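Local coordinates for sulfite dehydrogenase (Paracoccus pantotrophus, PDB 2XTS), which oxidises protein-bound sulfur as the molybdenum-cofactor subunit of the sulfane dehydrogenase SoxCD, a molybdenum and heme enzyme of the Sox sulfur-oxidation system, at residues 151-156 and 186-191; 181-186 and 211-216; 288-293 and 342-347; 317-320 and 324-327. All coordinates share one frame; numbering follows the deposited sequence.

Contact 1: residues 151-156 and 186-191; sequences VPLSVL and EKVMDD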
loop_
_atom_site.group_PDB
_atom_site.type_symbol
_atom_site.label_atom_id
_atom_site.label_comp_id
_atom_site.label_asym_id
_atom_site.label_seq_id
_atom_site.Cartn_x
_atom_site.Cartn_y
_atom_site.Cartn_z
ATOM N N VAL A 151 -16.906 -2.876 -7.305
ATOM C CA VAL A 151 -18.233 -2.519 -7.769
ATOM C C VAL A 151 -19.194 -2.663 -6.585
ATOM O O VAL A 151 -19.156 -3.672 -5.879
ATOM C CB VAL A 151 -18.662 -3.445 -8.935
ATOM C CG1 VAL A 151 -20.106 -3.213 -9.322
ATOM C CG2 VAL A 151 -17.715 -3.311 -10.128
ATOM N N PRO A 152 -20.086 -1.675 -6.375
ATOM C CA PRO A 152 -21.070 -1.819 -5.306
ATOM C C PRO A 152 -22.009 -2.975 -5.554
ATOM O O PRO A 152 -22.448 -3.194 -6.695
ATOM C CB PRO A 152 -21.853 -0.519 -5.343
ATOM C CG PRO A 152 -21.423 0.209 -6.520
ATOM C CD PRO A 152 -20.239 -0.417 -7.126
ATOM N N LEU A 153 -22.356 -3.715 -4.504
ATOM C CA LEU A 153 -23.336 -4.785 -4.700
ATOM C C LEU A 153 -24.654 -4.284 -5.277
ATOM O O LEU A 153 -25.315 -5.009 -6.021
ATOM C CB LEU A 153 -23.599 -5.578 -3.417
ATOM C CG LEU A 153 -22.439 -6.425 -2.885
ATOM C CD1 LEU A 153 -22.952 -7.383 -1.798
ATOM C CD2 LEU A 153 -21.685 -7.167 -3.997
ATOM N N SER A 154 -25.033 -3.057 -4.934
ATOM C CA SER A 154 -26.292 -2.514 -5.442
ATOM C C SER A 154 -26.362 -2.554 -6.962
ATOM O O SER A 154 -27.419 -2.853 -7.528
ATOM C CB SER A 154 -26.483 -1.093 -4.943
ATOM O OG SER A 154 -25.458 -0.229 -5.387
ATOM N N VAL A 155 -25.260 -2.269 -7.648
ATOM C CA VAL A 155 -25.314 -2.241 -9.100
ATOM C C VAL A 155 -25.380 -3.653 -9.690
ATOM O O VAL A 155 -26.056 -3.874 -10.702
ATOM C CB VAL A 155 -24.178 -1.425 -9.718
ATOM C CG1 VAL A 155 -24.417 -1.267 -11.216
ATOM C CG2 VAL A 155 -24.080 -0.038 -9.061
ATOM N N LEU A 156 -24.721 -4.621 -9.055
ATOM C CA LEU A 156 -24.812 -6.011 -9.520
ATOM C C LEU A 156 -26.210 -6.551 -9.309
ATOM O O LEU A 156 -26.779 -7.211 -10.188
ATOM C CB LEU A 156 -23.829 -6.882 -8.763
ATOM C CG LEU A 156 -22.365 -6.501 -8.950
ATOM C CD1 LEU A 156 -21.503 -7.421 -8.069
ATOM C CD2 LEU A 156 -21.949 -6.590 -10.393
ATOM N N GLU A 186 -30.515 -3.692 3.784
ATOM C CA GLU A 186 -30.149 -2.296 4.014
ATOM C C GLU A 186 -28.635 -2.063 4.010
ATOM O O GLU A 186 -28.144 -1.085 3.475
ATOM C CB GLU A 186 -30.736 -1.778 5.328
ATOM C CG GLU A 186 -30.525 -0.287 5.536
ATOM C CD GLU A 186 -31.092 0.243 6.847
ATOM O OE1 GLU A 186 -31.610 -0.541 7.677
ATOM O OE2 GLU A 186 -31.018 1.467 7.043
ATOM N N LYS A 187 -27.890 -2.987 4.588
ATOM C CA LYS A 187 -26.439 -2.859 4.579
ATOM C C LYS A 187 -25.872 -3.097 3.189
ATOM O O LYS A 187 -25.004 -2.363 2.721
ATOM C CB LYS A 187 -25.805 -3.821 5.588
ATOM C CG LYS A 187 -24.258 -3.831 5.578
ATOM C CD LYS A 187 -23.664 -2.491 5.974
ATOM C CE LYS A 187 -22.152 -2.550 6.152
ATOM N NZ LYS A 187 -21.532 -1.217 6.368
ATOM N N VAL A 188 -26.346 -4.150 2.548
ATOM C CA VAL A 188 -25.936 -4.475 1.184
ATOM C C VAL A 188 -26.043 -3.268 0.265
ATOM O O VAL A 188 -25.139 -2.990 -0.516
ATOM C CB VAL A 188 -26.826 -5.633 0.616
ATOM C CG1 VAL A 188 -26.595 -5.856 -0.873
ATOM C CG2 VAL A 188 -26.624 -6.939 1.412
ATOM N N MET A 189 -27.186 -2.598 0.337
ATOM C CA MET A 189 -27.489 -1.484 -0.540
ATOM C C MET A 189 -26.781 -0.200 -0.159
ATOM O O MET A 189 -26.786 0.755 -0.940
ATOM C CB MET A 189 -28.999 -1.268 -0.570
ATOM C CG MET A 189 -29.752 -2.394 -1.228
ATOM S SD MET A 189 -29.250 -2.754 -2.923
ATOM C CE MET A 189 -29.947 -1.365 -3.821
ATOM N N ASP A 190 -26.188 -0.153 1.031
ATOM C CA ASP A 190 -25.480 1.028 1.533
ATOM C C ASP A 190 -24.048 1.042 0.959
ATOM O O ASP A 190 -23.796 1.755 -0.015
ATOM C CB ASP A 190 -25.524 1.034 3.070
ATOM C CG ASP A 190 -24.771 2.198 3.699
ATOM O OD1 ASP A 190 -24.179 3.038 2.981
ATOM O OD2 ASP A 190 -24.749 2.233 4.947
ATOM N N ASP A 191 -23.129 0.253 1.516
ATOM C CA ASP A 191 -21.720 0.385 1.173
ATOM C C ASP A 191 -20.965 -0.934 1.025
ATOM O O ASP A 191 -19.742 -0.949 1.045
ATOM C CB ASP A 191 -21.012 1.290 2.186
ATOM C CG ASP A 191 -21.045 0.754 3.602
ATOM O OD1 ASP A 191 -21.712 -0.278 3.859
ATOM O OD2 ASP A 191 -20.408 1.393 4.471
HETATM O O HOH W 1 -23.896 -1.655 -2.469
HETATM O O HOH W 2 -24.087 1.061 -2.782
#

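Contact 2: residues 181-186 and 211-216; sequences RSFPME and ARLVVP. With MTE (phosphonic acidmono-(2-amino-5,6-dimercapto-4-oxo-3,7,8a,9,10,10a-hexahydro-4H-8-oxa-1,3,9,10-tetraaza-anthracen-7-ylmethyl)ester), chain E.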
loop_
_atom_site.group_PDB
_atom_site.type_symbol
_atom_site.label_atom_id
_atom_site.label_comp_id
_atom_site.label_asym_id
_atom_site.label_seq_id
_atom_site.Cartn_x
_atom_site.Cartn_y
_atom_site.Cartn_z
ATOM N N ARG A 181 -22.489 -16.240 4.880
ATOM C CA ARG A 181 -22.990 -15.286 5.847
ATOM C C ARG A 181 -24.195 -14.544 5.286
ATOM O O ARG A 181 -24.236 -14.213 4.099
ATOM C CB ARG A 181 -21.908 -14.266 6.270
ATOM C CG ARG A 181 -20.821 -14.817 7.176
ATOM C CD ARG A 181 -21.356 -15.323 8.496
ATOM N NE ARG A 181 -22.033 -14.329 9.297
ATOM C CZ ARG A 181 -21.499 -13.565 10.239
ATOM N NH1 ARG A 181 -20.220 -13.618 10.540
ATOM N NH2 ARG A 181 -22.269 -12.738 10.914
ATOM N N SER A 182 -25.128 -14.217 6.183
ATOM C CA SER A 182 -26.344 -13.486 5.859
ATOM C C SER A 182 -26.232 -12.001 6.186
ATOM O O SER A 182 -25.753 -11.614 7.257
ATOM C CB SER A 182 -27.490 -14.054 6.662
ATOM O OG SER A 182 -27.650 -15.436 6.428
ATOM N N PHE A 183 -26.709 -11.155 5.266
ATOM C CA PHE A 183 -26.666 -9.700 5.417
ATOM C C PHE A 183 -28.074 -9.129 5.256
ATOM O O PHE A 183 -28.777 -9.503 4.323
ATOM C CB PHE A 183 -25.858 -9.082 4.271
ATOM C CG PHE A 183 -24.413 -9.431 4.229
ATOM C CD1 PHE A 183 -23.996 -10.664 3.815
ATOM C CD2 PHE A 183 -23.456 -8.484 4.536
ATOM C CE1 PHE A 183 -22.635 -10.955 3.754
ATOM C CE2 PHE A 183 -22.102 -8.765 4.439
ATOM C CZ PHE A 183 -21.696 -10.009 4.077
ATOM N N PRO A 184 -28.458 -8.159 6.090
ATOM C CA PRO A 184 -29.695 -7.446 5.788
ATOM C C PRO A 184 -29.539 -6.590 4.538
ATOM O O PRO A 184 -28.493 -5.987 4.322
ATOM C CB PRO A 184 -29.897 -6.565 7.019
ATOM C CG PRO A 184 -28.558 -6.339 7.538
ATOM C CD PRO A 184 -27.743 -7.540 7.222
ATOM N N MET A 185 -30.598 -6.491 3.745
ATOM C CA MET A 185 -30.516 -5.774 2.474
ATOM C C MET A 185 -30.148 -4.300 2.668
ATOM O O MET A 185 -29.466 -3.732 1.840
ATOM C CB MET A 185 -31.842 -5.896 1.700
ATOM C CG MET A 185 -31.778 -5.586 0.203
ATOM S SD MET A 185 -30.540 -6.533 -0.741
ATOM C CE MET A 185 -30.900 -8.204 -0.273
ATOM N N GLU A 186 -30.515 -3.692 3.784
ATOM C CA GLU A 186 -30.149 -2.296 4.014
ATOM C C GLU A 186 -28.635 -2.063 4.010
ATOM O O GLU A 186 -28.144 -1.085 3.475
ATOM C CB GLU A 186 -30.736 -1.778 5.328
ATOM C CG GLU A 186 -30.525 -0.287 5.536
ATOM C CD GLU A 186 -31.092 0.243 6.847
ATOM O OE1 GLU A 186 -31.610 -0.541 7.677
ATOM O OE2 GLU A 186 -31.018 1.467 7.043
ATOM N N ALA A 211 -11.784 -11.762 -6.235
ATOM C CA ALA A 211 -12.865 -10.928 -5.764
ATOM C C ALA A 211 -13.291 -11.298 -4.351
ATOM O O ALA A 211 -13.480 -12.476 -4.034
ATOM C CB ALA A 211 -14.076 -11.041 -6.737
ATOM N N ARG A 212 -13.474 -10.285 -3.504
ATOM C CA ARG A 212 -13.962 -10.458 -2.137
ATOM C C ARG A 212 -15.032 -9.426 -1.830
ATOM O O ARG A 212 -15.085 -8.380 -2.474
ATOM C CB ARG A 212 -12.838 -10.339 -1.097
ATOM C CG ARG A 212 -12.425 -8.894 -0.790
ATOM C CD ARG A 212 -11.370 -8.810 0.288
ATOM N NE ARG A 212 -11.829 -9.443 1.524
ATOM C CZ ARG A 212 -11.016 -9.844 2.494
ATOM N NH1 ARG A 212 -9.734 -9.508 2.487
ATOM N NH2 ARG A 212 -11.506 -10.522 3.527
ATOM N N LEU A 213 -15.827 -9.681 -0.795
ATOM C CA LEU A 213 -16.626 -8.626 -0.220
ATOM C C LEU A 213 -15.835 -7.759 0.738
ATOM O O LEU A 213 -15.027 -8.258 1.514
ATOM C CB LEU A 213 -17.833 -9.198 0.524
ATOM C CG LEU A 213 -18.812 -10.017 -0.317
ATOM C CD1 LEU A 213 -20.041 -10.429 0.501
ATOM C CD2 LEU A 213 -19.232 -9.263 -1.578
ATOM N N VAL A 214 -16.131 -6.469 0.672
ATOM C CA VAL A 214 -15.653 -5.443 1.592
ATOM C C VAL A 214 -16.907 -4.902 2.270
ATOM O O VAL A 214 -17.854 -4.464 1.586
ATOM C CB VAL A 214 -14.839 -4.344 0.864
ATOM C CG1 VAL A 214 -14.609 -3.150 1.766
ATOM C CG2 VAL A 214 -13.535 -4.942 0.412
ATOM N N VAL A 215 -16.953 -5.006 3.610
ATOM C CA VAL A 215 -18.169 -4.724 4.408
ATOM C C VAL A 215 -17.811 -3.695 5.484
ATOM O O VAL A 215 -17.467 -4.052 6.617
ATOM C CB VAL A 215 -18.709 -6.030 5.045
ATOM C CG1 VAL A 215 -20.096 -5.784 5.639
ATOM C CG2 VAL A 215 -18.693 -7.199 4.017
ATOM N N PRO A 216 -17.808 -2.410 5.122
ATOM C CA PRO A 216 -17.201 -1.421 5.997
ATOM C C PRO A 216 -17.769 -1.414 7.420
ATOM O O PRO A 216 -18.979 -1.371 7.638
ATOM C CB PRO A 216 -17.455 -0.120 5.274
ATOM C CG PRO A 216 -17.419 -0.527 3.847
ATOM C CD PRO A 216 -18.156 -1.812 3.824
HETATM N N1 MTE E . -14.013 -15.983 3.143
HETATM C C2 MTE E . -13.969 -17.267 2.803
HETATM N N2 MTE E . -14.464 -17.637 1.602
HETATM N N3 MTE E . -13.425 -18.202 3.605
HETATM C C4 MTE E . -12.899 -17.902 4.828
HETATM O O4 MTE E . -12.402 -18.825 5.507
HETATM N N5 MTE E . -12.523 -16.091 6.524
HETATM C C6 MTE E . -13.181 -14.880 6.955
HETATM C C7 MTE E . -13.194 -13.760 5.927
HETATM N N8 MTE E . -13.660 -14.257 4.659
HETATM C C9 MTE E . -12.940 -16.526 5.279
HETATM C C10 MTE E . -13.550 -15.560 4.358
HETATM C "C1'" MTE E . -12.632 -14.336 8.262
HETATM S "S1'" MTE E . -13.051 -15.148 9.755
HETATM C "C2'" MTE E . -11.898 -13.199 8.310
HETATM S "S2'" MTE E . -11.427 -12.475 9.796
HETATM C "C3'" MTE E . -11.511 -12.515 7.016
HETATM O "O3'" MTE E . -11.881 -13.235 5.828
HETATM C "C4'" MTE E . -10.005 -12.347 6.949
HETATM O "O4'" MTE E . -9.654 -11.623 5.761
HETATM P P MTE E . -8.119 -11.724 5.310
HETATM O O1P MTE E . -7.410 -11.100 6.550
HETATM O O2P MTE E . -7.710 -13.151 5.152
HETATM O O3P MTE E . -8.010 -10.847 4.110
#

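Contact 3: residues 288-293 and 342-347; sequences GLAWSG and SRAVDE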
loop_
_atom_site.group_PDB
_atom_site.type_symbol
_atom_site.label_atom_id
_atom_site.label_comp_id
_atom_site.label_asym_id
_atom_site.label_seq_id
_atom_site.Cartn_x
_atom_site.Cartn_y
_atom_site.Cartn_z
ATOM N N GLY A 288 0.091 4.991 17.787
ATOM C CA GLY A 288 -0.858 3.908 17.754
ATOM C C GLY A 288 -1.945 4.063 16.735
ATOM O O GLY A 288 -1.971 5.006 15.941
ATOM N N LEU A 289 -2.851 3.084 16.782
ATOM C CA LEU A 289 -3.958 2.988 15.852
ATOM C C LEU A 289 -5.305 3.057 16.585
ATOM O O LEU A 289 -5.454 2.523 17.675
ATOM C CB LEU A 289 -3.917 1.661 15.096
ATOM C CG LEU A 289 -2.796 1.541 14.074
ATOM C CD1 LEU A 289 -2.578 0.082 13.694
ATOM C CD2 LEU A 289 -3.108 2.433 12.886
ATOM N N ALA A 290 -6.266 3.733 15.971
ATOM C CA ALA A 290 -7.644 3.780 16.471
ATOM C C ALA A 290 -8.574 3.569 15.280
ATOM O O ALA A 290 -8.222 3.932 14.149
ATOM C CB ALA A 290 -7.932 5.105 17.131
ATOM N N TRP A 291 -9.757 3.014 15.525
ATOM C CA TRP A 291 -10.688 2.721 14.454
ATOM C C TRP A 291 -12.073 2.454 15.046
ATOM O O TRP A 291 -12.188 2.112 16.215
ATOM C CB TRP A 291 -10.212 1.525 13.622
ATOM C CG TRP A 291 -10.066 0.228 14.360
ATOM C CD1 TRP A 291 -10.977 -0.777 14.383
ATOM C CD2 TRP A 291 -8.954 -0.228 15.153
ATOM N NE1 TRP A 291 -10.526 -1.819 15.121
ATOM C CE2 TRP A 291 -9.294 -1.511 15.623
ATOM C CE3 TRP A 291 -7.724 0.320 15.525
ATOM C CZ2 TRP A 291 -8.435 -2.272 16.409
ATOM C CZ3 TRP A 291 -6.878 -0.432 16.306
ATOM C CH2 TRP A 291 -7.238 -1.716 16.742
ATOM N N SER A 292 -13.114 2.593 14.239
ATOM C CA SER A 292 -14.464 2.303 14.658
ATOM C C SER A 292 -15.329 1.899 13.486
ATOM O O SER A 292 -15.328 2.582 12.460
ATOM C CB SER A 292 -15.105 3.523 15.289
ATOM O OG SER A 292 -16.409 3.196 15.689
ATOM N N GLY A 293 -16.127 0.847 13.666
ATOM C CA GLY A 293 -17.111 0.474 12.689
ATOM C C GLY A 293 -18.322 1.370 12.662
ATOM O O GLY A 293 -19.161 1.227 11.801
ATOM N N SER A 342 -4.569 3.750 25.707
ATOM C CA SER A 342 -5.213 4.620 24.766
ATOM C C SER A 342 -6.715 4.348 24.774
ATOM O O SER A 342 -7.161 3.205 24.981
ATOM C CB SER A 342 -4.615 4.471 23.375
ATOM O OG SER A 342 -4.728 3.155 22.864
ATOM N N ARG A 343 -7.482 5.401 24.532
ATOM C CA ARG A 343 -8.950 5.339 24.571
ATOM C C ARG A 343 -9.519 6.118 23.389
ATOM O O ARG A 343 -9.385 7.350 23.339
ATOM C CB ARG A 343 -9.456 5.916 25.892
ATOM C CG ARG A 343 -10.941 5.925 26.097
ATOM C CD ARG A 343 -11.250 6.530 27.474
ATOM N NE ARG A 343 -10.949 7.962 27.538
ATOM C CZ ARG A 343 -10.996 8.703 28.644
ATOM N NH1 ARG A 343 -11.277 8.146 29.816
ATOM N NH2 ARG A 343 -10.722 10.002 28.589
ATOM N N ALA A 344 -10.137 5.400 22.447
ATOM C CA ALA A 344 -10.731 6.020 21.266
ATOM C C ALA A 344 -12.133 6.561 21.509
ATOM O O ALA A 344 -12.892 5.996 22.304
ATOM C CB ALA A 344 -10.797 5.019 20.148
ATOM N N VAL A 345 -12.483 7.632 20.803
ATOM C CA VAL A 345 -13.816 8.194 20.791
ATOM C C VAL A 345 -14.215 8.320 19.336
ATOM O O VAL A 345 -13.418 8.746 18.504
ATOM C CB VAL A 345 -13.863 9.576 21.460
ATOM C CG1 VAL A 345 -15.321 10.110 21.487
ATOM C CG2 VAL A 345 -13.238 9.502 22.862
ATOM N N ASP A 346 -15.433 7.892 18.999
ATOM C CA ASP A 346 -15.908 8.042 17.631
ATOM C C ASP A 346 -17.004 9.101 17.517
ATOM O O ASP A 346 -17.470 9.654 18.509
ATOM C CB ASP A 346 -16.281 6.697 16.976
ATOM C CG ASP A 346 -17.553 6.082 17.487
ATOM O OD1 ASP A 346 -18.480 6.825 17.895
ATOM O OD2 ASP A 346 -17.632 4.834 17.433
ATOM N N GLU A 347 -17.417 9.372 16.286
ATOM C CA GLU A 347 -18.347 10.468 16.014
ATOM C C GLU A 347 -19.732 10.278 16.602
ATOM O O GLU A 347 -20.518 11.222 16.642
ATOM C CB GLU A 347 -18.458 10.726 14.515
ATOM C CG GLU A 347 -19.088 9.592 13.747
ATOM C CD GLU A 347 -19.227 9.943 12.284
ATOM O OE1 GLU A 347 -18.448 9.418 11.472
ATOM O OE2 GLU A 347 -20.090 10.795 11.947
#

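Contact 4: residues 317-320 and 324-327; sequences GQAL and LTRF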
loop_
_atom_site.group_PDB
_atom_site.type_symbol
_atom_site.label_atom_id
_atom_site.label_comp_id
_atom_site.label_asym_id
_atom_site.label_seq_id
_atom_site.Cartn_x
_atom_site.Cartn_y
_atom_site.Cartn_z
ATOM N N GLY A 317 -2.715 12.532 9.991
ATOM C CA GLY A 317 -3.422 12.191 8.760
ATOM C C GLY A 317 -4.898 12.424 8.950
ATOM O O GLY A 317 -5.309 13.245 9.773
ATOM N N GLN A 318 -5.703 11.682 8.222
ATOM C CA GLN A 318 -7.145 11.807 8.269
ATOM C C GLN A 318 -7.748 10.756 9.176
ATOM O O GLN A 318 -7.142 9.734 9.477
ATOM C CB GLN A 318 -7.744 11.634 6.877
ATOM C CG GLN A 318 -7.341 12.703 5.893
ATOM C CD GLN A 318 -8.004 12.518 4.570
ATOM O OE1 GLN A 318 -7.564 11.714 3.766
ATOM N NE2 GLN A 318 -9.082 13.223 4.345
ATOM N N ALA A 319 -8.953 11.041 9.639
ATOM C CA ALA A 319 -9.812 10.077 10.310
ATOM C C ALA A 319 -10.971 9.760 9.395
ATOM O O ALA A 319 -12.016 10.416 9.424
ATOM C CB ALA A 319 -10.291 10.611 11.664
ATOM N N LEU A 320 -10.753 8.786 8.510
ATOM C CA LEU A 320 -11.770 8.391 7.542
ATOM C C LEU A 320 -12.788 7.442 8.168
ATOM O O LEU A 320 -12.477 6.741 9.137
ATOM C CB LEU A 320 -11.119 7.715 6.324
ATOM C CG LEU A 320 -10.177 8.587 5.490
ATOM C CD1 LEU A 320 -9.554 7.817 4.316
ATOM C CD2 LEU A 320 -10.951 9.806 5.021
ATOM N N LEU A 324 -8.676 2.570 9.702
ATOM C CA LEU A 324 -7.612 2.808 10.657
ATOM C C LEU A 324 -7.181 4.254 10.633
ATOM O O LEU A 324 -7.114 4.905 9.590
ATOM C CB LEU A 324 -6.389 1.920 10.412
ATOM C CG LEU A 324 -6.507 0.427 10.697
ATOM C CD1 LEU A 324 -5.146 -0.243 10.471
ATOM C CD2 LEU A 324 -6.957 0.191 12.099
ATOM N N THR A 325 -6.858 4.742 11.823
ATOM C CA THR A 325 -6.486 6.122 12.080
ATOM C C THR A 325 -5.256 6.120 12.975
ATOM O O THR A 325 -5.236 5.450 14.005
ATOM C CB THR A 325 -7.678 6.834 12.753
ATOM O OG1 THR A 325 -8.846 6.634 11.946
ATOM C CG2 THR A 325 -7.430 8.326 12.959
ATOM N N ARG A 326 -4.237 6.875 12.581
ATOM C CA ARG A 326 -2.980 6.942 13.313
ATOM C C ARG A 326 -3.012 8.078 14.297
ATOM O O ARG A 326 -3.435 9.161 13.951
ATOM C CB ARG A 326 -1.851 7.160 12.320
ATOM C CG ARG A 326 -0.454 7.304 12.932
ATOM C CD ARG A 326 0.055 6.105 13.739
ATOM N NE ARG A 326 0.017 4.875 12.946
ATOM C CZ ARG A 326 0.405 3.681 13.375
ATOM N NH1 ARG A 326 0.861 3.510 14.608
ATOM N NH2 ARG A 326 0.280 2.629 12.584
ATOM N N PHE A 327 -2.571 7.824 15.528
ATOM C CA PHE A 327 -2.408 8.884 16.529
ATOM C C PHE A 327 -1.015 8.892 17.105
ATOM O O PHE A 327 -0.318 7.872 17.125
ATOM C CB PHE A 327 -3.444 8.790 17.677
ATOM C CG PHE A 327 -3.293 7.579 18.571
ATOM C CD1 PHE A 327 -2.483 7.620 19.701
ATOM C CD2 PHE A 327 -3.975 6.404 18.296
ATOM C CE1 PHE A 327 -2.351 6.503 20.516
ATOM C CE2 PHE A 327 -3.850 5.280 19.121
ATOM C CZ PHE A 327 -3.044 5.328 20.219
HETATM O O HOH W 3 -4.665 8.720 10.365
HETATM O O HOH W 4 -8.206 7.192 8.479
HETATM O O HOH W 5 -11.570 7.124 11.652
#

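Contact 1: residues 151-156 and 186-191
Val188 meets Leu153 through a single branch: its CG1 lies 3.9 Å from Leu153 CB and 4.1 Å from Leu153 CD1, the two side chains crossing at about a right angle. Both rest on Leu169 of strand 168-173, so this is the inner, apolar part of a seam between helix 185-191 and the start of helix 153-160, for which Pro152 is the N-cap residue. The carbonyl of the same Val188 is not met directly. A water 2.7 Å from Val188 O lies between it and the backbone N of Ser154, one of the first-turn amides that have no helical carbonyl to bind.

Met189 starts out pointing away from the partner, but bends at chi2 (-57°) and again at chi3 (-73°), which brings its thioether back alongside Ser154; CE reaches Ser154 CB at 3.7 Å, with SD hardly farther off. The carbonyl oxygen Asp190 O is 2.9 Å from a second water, which also lies 3.2 Å from Ser154 OG. Asp191 closes the segment by taking Lys187 NZ on the syn lone pair of OD1 in a salt bridge of 2.7 Å, while Lys187 also binds Pro216 O and makes a cation-pi contact with Trp218.

No direct hydrogen bond joins the segments, so beside the apolar packing the polar link between the two helices depends on the two waters.

Contact 2: residues 181-186 and 211-216
The Phe183 ring is met at its edge by Val215, whose CG1 lies in the ring plane, 3.8 Å from Phe183 CE2. The other methyl, CG2, approaches the same edge near the plane, so the valine fork straddles one ring carbon. Phe183 places CG opposite its carbonyl carbon (chi1 -65°), and its ring extends toward the facing segment, whose side chains come from the opposite direction. Two residues before Val215, Leu213 brings CD1 in obliquely, 4.0 Å from Phe183 CZ.

Arg212, from the other side of the strand, departs from this apolar cluster. Its chain bends at chi3 and presents the guanidinium edge-on to the molybdopterin cofactor MTE. NH1 donates to the phosphate oxygen O3P of MTE at 2.7 Å (159° at the hydrogen), and NH2 to the ester oxygen O4' of MTE at 3.1 Å, almost straight at 175°. This two-pronged grip fixes the rotation of the group; NH2 also binds Trp223 O, and NE makes a weak bond to Leu213 O.

Strand 181-184 is the outermost of its mixed sheet within the chain, while 212-214 pairs with 193-198 in a second sheet. Phe183 spans the two sheets, resting also on Leu169 of strand 168-173, with Val188 of helix 185-191 against its CB and Leu213 leaning on Leu194 and Ala171.

Contact 3: residues 288-293 and 342-347
Segments 288-293 and 342-347 run in broadly the same direction without sharing a backbone hydrogen bond, Ala290 facing Ala344 and Ser292 facing Asp346. The backbones come closest at the first of these pairs, 6.1 Å between Ala290 CA and Ala344 CA, and stand 6.6 Å apart between Ser292 CA and Asp346 CA. The closest approach thus falls where both facing residues are alanines. Their methyls meet obliquely, Ala290 CB lying 4.2 Å from Ala344 CB, with Ser266 of strand 265-270 against both.

Strands 282-291 and 338-346 are not neighbours in their antiparallel sheet; it curls, and they meet across its interior, as expected of the E-set, immunoglobulin-like fold to which this dimerisation domain belongs. Ala290 also packs on Ile297 and Val300 of strand 297-303. On the other strand, Arg343 reaches Cys164 O of the cytochrome subunit, which places this edge of the domain beside the heme protein.

Where the strands end, the contact turns polar. Ser292 extends OG away from its backbone N (chi1 -180°) and donates to Asp346 OD2 at 2.7 Å, arriving on the anti side of the carboxylate and 24° out of its plane. The same OG accepts from Asn294 N, so the buried hydroxyl is held by two bonds. The other carboxylate oxygen, Asp346 OD1, is bound to Thr348 OG1, so both oxygens of the group have a partner.

Contact 4: residues 317-320 and 324-327
Thr325 and Ala319 meet at the end of a beta hairpin, where the loop leaving strand 311-316 folds back beside the start of strand 325-333 in the immunoglobulin-like dimerisation domain. It is a small contact, with few atoms touching directly and three waters bridging the two segments. Thr325 directs CG2 away from its backbone N and lays that methyl 3.9 Å from Ala319 CB and 3.8 Å from Gln318 O. The loop side is also near the partner subunit: Gln318 and Leu320 pack on Leu320 and Gln318 of the second copy of this protein.

Gln318 O lies within bonding distance of two of the waters. The first donates to it and accepts from Arg326 N, so Arg326, bonded directly to Thr316 through its backbone, is also tied to the loop through water. The second water lies 3.0 Å from Leu320 N, which donates to it, and 2.8 Å from Leu324 O. Thr325 OG1 has Ala323 O as its own chain partner, and beyond that a third water, 2.8 Å from Thr325 OG1 and 2.7 Å from Leu320 O, links it to the loop.

In the fold
The four contacts fall into two pairs, one in the molybdopterin-binding domain and one in the dimerisation domain. Contacts 1 and 2 share helix 185-191 and have centres 8 Å apart; Lys187 NZ reaches Pro216 O at 2.9 Å, and Val188 CG2 packs on Phe183 CB. Of the four, contact 2 bears a residue of the molybdopterin pocket, Arg212; the side chain of its Val215 stands about 11 Å from the molybdenum oxide. The side chain of Leu153 in contact 1 is about 13 Å from the bound MTE. Contacts 3 and 4, centres 9 Å apart, are joined by pairing of strands 282-291 and 325-333, with Ala290 N 2.8 Å from Thr325 O. Between the pairs there is no touch: nearest atoms of contacts 2 and 3 remain about 5 Å apart.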